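Local structure of amidohydrolase 3 domain-containing protein (Pyrococcus furiosus, 3ICJ) at residues D219-I224 with E256-L261; K250-L255 with R288-W293. The protein probably hydrolyses carbon-nitrogen bonds other than peptide bonds, as a zinc-dependent member of the amidohydrolase family. All coordinates share one frame; numbering follows the deposited sequence.

Contact 1: D219-I224 with E256-L261; sequences DYKHYI and EREGRL
Over one face of the Arg260 guanidinium lies the methylene CE of Lys221, 3.8 Å above the plane and displaced toward the rim, the two side chains crossing at about a right angle. At the end of the same group, Arg260 NH2 forms a salt bridge of 2.9 Å with Glu258 OE1. Lys221 NZ reaches this carboxylate as well: its bond to Glu258 OE1 is 2.9 Å long and arrives on the syn side, 21° out of the carboxylate plane, while a weak second one goes to Glu258 OE2. A bend at chi3 (76°) turns the end of the otherwise extended lysine chain. The three residues form a salt-bridge network between helix 217-233 and the end of helix 246-257, where Gly259, with positive phi, closes a Schellman motif and the chain turns back to bring Arg260 beside Glu258. Lys221 NZ and Arg260 NH2, both donors, stand 3.3 Å apart, and the shared Glu258 OE1 probably offsets their like charge. Water 1 accepts from both segments, 2.8 Å from Lys221 NZ and 3.2 Å from Arg260 NH1. Arg260 NH1 has its own salt bridge, to Glu225 of helix 217-233.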
loop_
_atom_site.group_PDB
_atom_site.type_symbol
_atom_site.label_atom_id
_atom_site.label_comp_id
_atom_site.label_asym_id
_atom_site.label_seq_id
_atom_site.Cartn_x
_atom_site.Cartn_y
_atom_site.Cartn_z
ATOM N N ASP A 219 -5.553 -19.351 -4.001
ATOM C CA ASP A 219 -6.335 -18.244 -3.412
ATOM C C ASP A 219 -5.544 -16.934 -3.505
ATOM O O ASP A 219 -6.100 -15.901 -3.897
ATOM C CB ASP A 219 -6.664 -18.478 -1.944
ATOM C CG ASP A 219 -7.583 -19.654 -1.702
ATOM O OD1 ASP A 219 -8.460 -19.949 -2.539
ATOM O OD2 ASP A 219 -7.445 -20.261 -0.621
ATOM N N TYR A 220 -4.253 -16.976 -3.179
ATOM C CA TYR A 220 -3.423 -15.758 -3.250
ATOM C C TYR A 220 -3.229 -15.220 -4.658
ATOM O O TYR A 220 -3.246 -14.000 -4.840
ATOM C CB TYR A 220 -2.057 -15.930 -2.588
ATOM C CG TYR A 220 -2.081 -15.697 -1.105
ATOM C CD1 TYR A 220 -2.444 -16.716 -0.231
ATOM C CD2 TYR A 220 -1.763 -14.453 -0.572
ATOM C CE1 TYR A 220 -2.476 -16.513 1.146
ATOM C CE2 TYR A 220 -1.785 -14.232 0.821
ATOM C CZ TYR A 220 -2.144 -15.278 1.669
ATOM O OH TYR A 220 -2.181 -15.090 3.034
ATOM N N LYS A 221 -3.107 -16.118 -5.642
ATOM C CA LYS A 221 -3.000 -15.717 -7.058
ATOM C C LYS A 221 -4.240 -14.948 -7.477
ATOM O O LYS A 221 -4.151 -13.925 -8.148
ATOM C CB LYS A 221 -2.834 -16.943 -7.962
ATOM C CG LYS A 221 -1.462 -17.615 -7.900
ATOM C CD LYS A 221 -1.443 -18.864 -8.764
ATOM C CE LYS A 221 -1.354 -18.494 -10.237
ATOM N NZ LYS A 221 -1.606 -19.675 -11.119
ATOM N N HIS A 222 -5.392 -15.469 -7.071
ATOM C CA HIS A 222 -6.679 -14.862 -7.357
ATOM C C HIS A 222 -6.819 -13.468 -6.713
ATOM O O HIS A 222 -7.221 -12.514 -7.379
ATOM C CB HIS A 222 -7.804 -15.796 -6.918
ATOM C CG HIS A 222 -9.135 -15.418 -7.484
ATOM N ND1 HIS A 222 -9.931 -14.443 -6.924
ATOM C CD2 HIS A 222 -9.798 -15.863 -8.576
ATOM C CE1 HIS A 222 -11.034 -14.313 -7.638
ATOM N NE2 HIS A 222 -10.978 -15.163 -8.646
ATOM N N TYR A 223 -6.475 -13.360 -5.431
ATOM C CA TYR A 223 -6.464 -12.059 -4.727
ATOM C C TYR A 223 -5.582 -11.040 -5.418
ATOM O O TYR A 223 -5.988 -9.898 -5.647
ATOM C CB TYR A 223 -6.026 -12.227 -3.254
ATOM C CG TYR A 223 -7.023 -13.037 -2.424
ATOM C CD1 TYR A 223 -8.392 -12.956 -2.686
ATOM C CD2 TYR A 223 -6.603 -13.875 -1.391
ATOM C CE1 TYR A 223 -9.318 -13.680 -1.947
ATOM C CE2 TYR A 223 -7.532 -14.610 -0.640
ATOM C CZ TYR A 223 -8.883 -14.504 -0.931
ATOM O OH TYR A 223 -9.817 -15.205 -0.214
ATOM N N ILE A 224 -4.372 -11.462 -5.759
ATOM C CA ILE A 224 -3.423 -10.584 -6.394
ATOM C C ILE A 224 -3.930 -10.142 -7.764
ATOM O O ILE A 224 -3.835 -8.961 -8.097
ATOM C CB ILE A 224 -2.004 -11.233 -6.479
ATOM C CG1 ILE A 224 -1.424 -11.353 -5.065
ATOM C CG2 ILE A 224 -1.090 -10.411 -7.388
ATOM C CD1 ILE A 224 -0.261 -12.351 -4.940
ATOM N N GLU A 256 4.141 -14.424 -12.399
ATOM C CA GLU A 256 5.259 -13.953 -13.228
ATOM C C GLU A 256 5.619 -14.927 -14.362
ATOM O O GLU A 256 5.553 -14.541 -15.532
ATOM C CB GLU A 256 6.480 -13.602 -12.363
ATOM C CG GLU A 256 7.852 -13.536 -13.099
ATOM C CD GLU A 256 8.206 -12.178 -13.726
ATOM O OE1 GLU A 256 7.476 -11.175 -13.551
ATOM O OE2 GLU A 256 9.252 -12.117 -14.411
ATOM N N ARG A 257 5.938 -16.181 -14.042
ATOM C CA ARG A 257 6.247 -17.162 -15.105
ATOM C C ARG A 257 5.043 -17.551 -15.984
ATOM O O ARG A 257 5.223 -17.927 -17.130
ATOM C CB ARG A 257 6.970 -18.405 -14.568
ATOM C CG ARG A 257 6.112 -19.331 -13.713
ATOM C CD ARG A 257 6.901 -20.546 -13.301
ATOM N NE ARG A 257 6.118 -21.471 -12.486
ATOM C CZ ARG A 257 6.133 -21.523 -11.150
ATOM N NH1 ARG A 257 5.379 -22.410 -10.518
ATOM N NH2 ARG A 257 6.890 -20.698 -10.440
ATOM N N GLU A 258 3.829 -17.400 -15.475
ATOM C CA GLU A 258 2.628 -17.566 -16.288
ATOM C C GLU A 258 2.243 -16.400 -17.184
ATOM O O GLU A 258 1.292 -16.486 -17.924
ATOM C CB GLU A 258 1.430 -17.934 -15.428
ATOM C CG GLU A 258 1.488 -19.286 -14.818
ATOM C CD GLU A 258 0.329 -19.539 -13.901
ATOM O OE1 GLU A 258 -0.384 -18.587 -13.572
ATOM O OE2 GLU A 258 0.129 -20.690 -13.515
ATOM N N GLY A 259 2.982 -15.312 -17.105
ATOM C CA GLY A 259 2.718 -14.123 -17.920
ATOM C C GLY A 259 1.460 -13.387 -17.469
ATOM O O GLY A 259 0.852 -12.648 -18.234
ATOM N N ARG A 260 1.073 -13.591 -16.218
ATOM C CA ARG A 260 -0.201 -13.080 -15.683
ATOM C C ARG A 260 -0.040 -11.841 -14.791
ATOM O O ARG A 260 -1.034 -11.261 -14.324
ATOM C CB ARG A 260 -0.945 -14.206 -14.962
ATOM C CG ARG A 260 -1.725 -15.105 -15.903
ATOM C CD ARG A 260 -2.119 -16.454 -15.274
ATOM N NE ARG A 260 -3.086 -16.363 -14.170
ATOM C CZ ARG A 260 -3.591 -17.412 -13.503
ATOM N NH1 ARG A 260 -4.452 -17.218 -12.510
ATOM N NH2 ARG A 260 -3.245 -18.661 -13.814
ATOM N N LEU A 261 1.204 -11.427 -14.549
ATOM C CA LEU A 261 1.450 -10.117 -13.941
ATOM C C LEU A 261 1.415 -9.056 -15.020
ATOM O O LEU A 261 2.099 -9.191 -16.040
ATOM C CB LEU A 261 2.803 -10.056 -13.223
ATOM C CG LEU A 261 2.876 -10.689 -11.844
ATOM C CD1 LEU A 261 4.239 -10.413 -11.206
ATOM C CD2 LEU A 261 1.706 -10.242 -10.911
HETATM O O HOH W 1 -4.423 -19.893 -10.776
#

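Contact 2: K250-L255 with R288-W293; sequences KALFEL and RRLRIW
Leu290 divides its methyls between Leu252 and Phe253, CD1 toward the leucine and CD2 chiefly toward the ring. Leu290 CD1 lies 3.9 Å from Leu252 CD1 and equally near Leu252 CB, the two leucines crossing at about a right angle, while Leu290 CD2 comes within 3.6 Å of Phe253 CD1. The fork reaches the helix because Leu290 CG stands opposite its backbone N (chi1 174°). Farther along the Phe253 ring, Ile292 CD1 sits 3.7 Å from Phe253 CE1 and almost as close to CZ. Both methyls approach that ring obliquely, and no hydrogen bond crosses between the segments. Here helix 246-257 packs on strand 290-294; the axes of 250-255 and 290-293 come within 9.5 Å, their N-to-C directions 142° apart. The helix follows strand 236-244, and strand 264-269 comes after it, a beta-alpha-beta crossover between parallel neighbours in the distorted (beta/alpha)8 barrel of the amidohydrolase superfamily; strand 290-294 pairs with 264-269. Leu252 also touches Phe241 and Val244 of the first strand and Val265 of the second. Beyond the apolar shell, Glu256 accepts from the backbone N atoms of Arg288, Arg289 and Leu290, tying the helix end to the start of the strand. Where the strand begins, Arg291 NH2 reaches back to Arg289 O at 2.9 Å, in its own guanidinium plane but above that of the carbonyl, and Asn264 receives the same NH2.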
loop_
_atom_site.group_PDB
_atom_site.type_symbol
_atom_site.label_atom_id
_atom_site.label_comp_id
_atom_site.label_asym_id
_atom_site.label_seq_id
_atom_site.Cartn_x
_atom_site.Cartn_y
_atom_site.Cartn_z
ATOM N N LYS A 250 5.003 -17.204 -3.255
ATOM C CA LYS A 250 4.772 -18.370 -4.118
ATOM C C LYS A 250 3.786 -18.027 -5.236
ATOM O O LYS A 250 3.988 -18.429 -6.379
ATOM C CB LYS A 250 4.245 -19.579 -3.330
ATOM C CG LYS A 250 5.250 -20.341 -2.481
ATOM C CD LYS A 250 4.609 -21.657 -2.017
ATOM C CE LYS A 250 5.546 -22.505 -1.146
ATOM N NZ LYS A 250 6.250 -21.639 -0.157
ATOM N N ALA A 251 2.747 -17.246 -4.910
ATOM C CA ALA A 251 1.780 -16.780 -5.911
ATOM C C ALA A 251 2.375 -15.810 -6.936
ATOM O O ALA A 251 2.044 -15.884 -8.114
ATOM C CB ALA A 251 0.556 -16.127 -5.223
ATOM N N LEU A 252 3.217 -14.883 -6.478
ATOM C CA LEU A 252 3.855 -13.920 -7.370
ATOM C C LEU A 252 4.837 -14.563 -8.365
ATOM O O LEU A 252 4.831 -14.189 -9.539
ATOM C CB LEU A 252 4.574 -12.812 -6.562
ATOM C CG LEU A 252 3.713 -11.751 -5.842
ATOM C CD1 LEU A 252 4.586 -10.918 -4.939
ATOM C CD2 LEU A 252 2.969 -10.818 -6.829
ATOM N N PHE A 253 5.664 -15.514 -7.915
ATOM C CA PHE A 253 6.582 -16.242 -8.832
ATOM C C PHE A 253 5.749 -16.976 -9.885
ATOM O O PHE A 253 6.100 -17.000 -11.069
ATOM C CB PHE A 253 7.423 -17.290 -8.096
ATOM C CG PHE A 253 8.607 -16.737 -7.329
ATOM C CD1 PHE A 253 9.486 -15.825 -7.903
ATOM C CD2 PHE A 253 8.885 -17.198 -6.051
ATOM C CE1 PHE A 253 10.600 -15.349 -7.183
ATOM C CE2 PHE A 253 9.987 -16.732 -5.338
ATOM C CZ PHE A 253 10.846 -15.807 -5.902
ATOM N N GLU A 254 4.648 -17.573 -9.452
ATOM C CA GLU A 254 3.781 -18.323 -10.394
ATOM C C GLU A 254 3.103 -17.408 -11.430
ATOM O O GLU A 254 3.151 -17.674 -12.646
ATOM C CB GLU A 254 2.764 -19.179 -9.642
ATOM C CG GLU A 254 2.030 -20.189 -10.525
ATOM C CD GLU A 254 1.337 -21.285 -9.738
ATOM O OE1 GLU A 254 0.187 -21.641 -10.095
ATOM O OE2 GLU A 254 1.945 -21.817 -8.788
ATOM N N LEU A 255 2.509 -16.312 -10.962
ATOM C CA LEU A 255 1.926 -15.320 -11.864
ATOM C C LEU A 255 2.936 -14.748 -12.874
ATOM O O LEU A 255 2.609 -14.633 -14.069
ATOM C CB LEU A 255 1.219 -14.193 -11.080
ATOM C CG LEU A 255 -0.069 -14.560 -10.327
ATOM C CD1 LEU A 255 -0.463 -13.466 -9.295
ATOM C CD2 LEU A 255 -1.230 -14.876 -11.263
ATOM N N ARG A 288 10.558 -9.563 -15.365
ATOM C CA ARG A 288 9.851 -8.683 -16.318
ATOM C C ARG A 288 8.845 -7.770 -15.609
ATOM O O ARG A 288 8.763 -6.589 -15.918
ATOM C CB ARG A 288 9.116 -9.470 -17.435
ATOM C CG ARG A 288 9.692 -10.825 -17.881
ATOM C CD ARG A 288 11.072 -10.806 -18.575
ATOM N NE ARG A 288 11.516 -9.513 -19.107
ATOM C CZ ARG A 288 12.617 -8.885 -18.698
ATOM N NH1 ARG A 288 13.380 -9.442 -17.768
ATOM N NH2 ARG A 288 12.960 -7.714 -19.218
ATOM N N ARG A 289 8.082 -8.339 -14.672
ATOM C CA ARG A 289 7.173 -7.559 -13.818
ATOM C C ARG A 289 7.491 -7.631 -12.313
ATOM O O ARG A 289 7.466 -6.603 -11.633
ATOM C CB ARG A 289 5.727 -7.962 -14.056
ATOM C CG ARG A 289 5.201 -7.596 -15.475
ATOM C CD ARG A 289 5.292 -6.069 -15.686
ATOM N NE ARG A 289 4.495 -5.656 -16.827
ATOM C CZ ARG A 289 4.167 -4.405 -17.132
ATOM N NH1 ARG A 289 4.594 -3.386 -16.393
ATOM N NH2 ARG A 289 3.402 -4.182 -18.198
ATOM N N LEU A 290 7.792 -8.838 -11.813
ATOM C CA LEU A 290 8.094 -9.062 -10.397
ATOM C C LEU A 290 9.532 -8.695 -10.103
ATOM O O LEU A 290 10.450 -9.141 -10.808
ATOM C CB LEU A 290 7.845 -10.531 -10.003
ATOM C CG LEU A 290 8.250 -10.988 -8.591
ATOM C CD1 LEU A 290 7.409 -10.293 -7.491
ATOM C CD2 LEU A 290 8.158 -12.518 -8.445
ATOM N N ARG A 291 9.712 -7.866 -9.080
ATOM C CA ARG A 291 11.021 -7.580 -8.524
ATOM C C ARG A 291 11.062 -8.074 -7.070
ATOM O O ARG A 291 10.175 -7.745 -6.276
ATOM C CB ARG A 291 11.299 -6.083 -8.520
ATOM C CG ARG A 291 11.711 -5.463 -9.847
ATOM C CD ARG A 291 10.539 -5.216 -10.768
ATOM N NE ARG A 291 10.834 -4.169 -11.754
ATOM C CZ ARG A 291 10.009 -3.804 -12.726
ATOM N NH1 ARG A 291 10.342 -2.818 -13.558
ATOM N NH2 ARG A 291 8.847 -4.419 -12.869
ATOM N N ILE A 292 12.082 -8.863 -6.740
ATOM C CA ILE A 292 12.385 -9.220 -5.348
ATOM C C ILE A 292 13.264 -8.067 -4.878
ATOM O O ILE A 292 14.392 -7.946 -5.344
ATOM C CB ILE A 292 13.154 -10.577 -5.236
ATOM C CG1 ILE A 292 12.459 -11.694 -6.032
ATOM C CG2 ILE A 292 13.319 -11.009 -3.766
ATOM C CD1 ILE A 292 11.035 -12.019 -5.568
ATOM N N TRP A 293 12.742 -7.196 -4.015
ATOM C CA TRP A 293 13.369 -5.861 -3.835
ATOM C C TRP A 293 13.814 -5.528 -2.425
ATOM O O TRP A 293 14.780 -4.777 -2.229
ATOM C CB TRP A 293 12.390 -4.786 -4.291
ATOM C CG TRP A 293 12.971 -3.689 -5.144
ATOM C CD1 TRP A 293 12.831 -2.342 -4.946
ATOM C CD2 TRP A 293 13.744 -3.843 -6.344
ATOM N NE1 TRP A 293 13.480 -1.651 -5.940
ATOM C CE2 TRP A 293 14.038 -2.544 -6.818
ATOM C CE3 TRP A 293 14.218 -4.954 -7.068
ATOM C CZ2 TRP A 293 14.771 -2.319 -7.993
ATOM C CZ3 TRP A 293 14.959 -4.726 -8.240
ATOM C CH2 TRP A 293 15.213 -3.420 -8.689
#

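In the fold
Both contacts use helix 246-257, contact 2 through one face of the helix, contact 1 through the turn that follows its last residues. Contact 2 is the buried one, a wholly apolar packing of the helix on the sheet, with Leu252 about 11 Å, side chain to side chain, from the zinc ligand His103. Contact 1 is only partly buried and lies away from the metal site; there charged groups and a water join the helix's C-terminal end to the neighbouring helix 217-233. With centres 8 Å apart, the two meet directly: Glu254 of contact 2 forms a salt bridge with Lys221 of contact 1, Ile224 packs on Leu255, and Arg260 N probably hydrogen-bonds to Leu255 O. Their segments alternate along the chain.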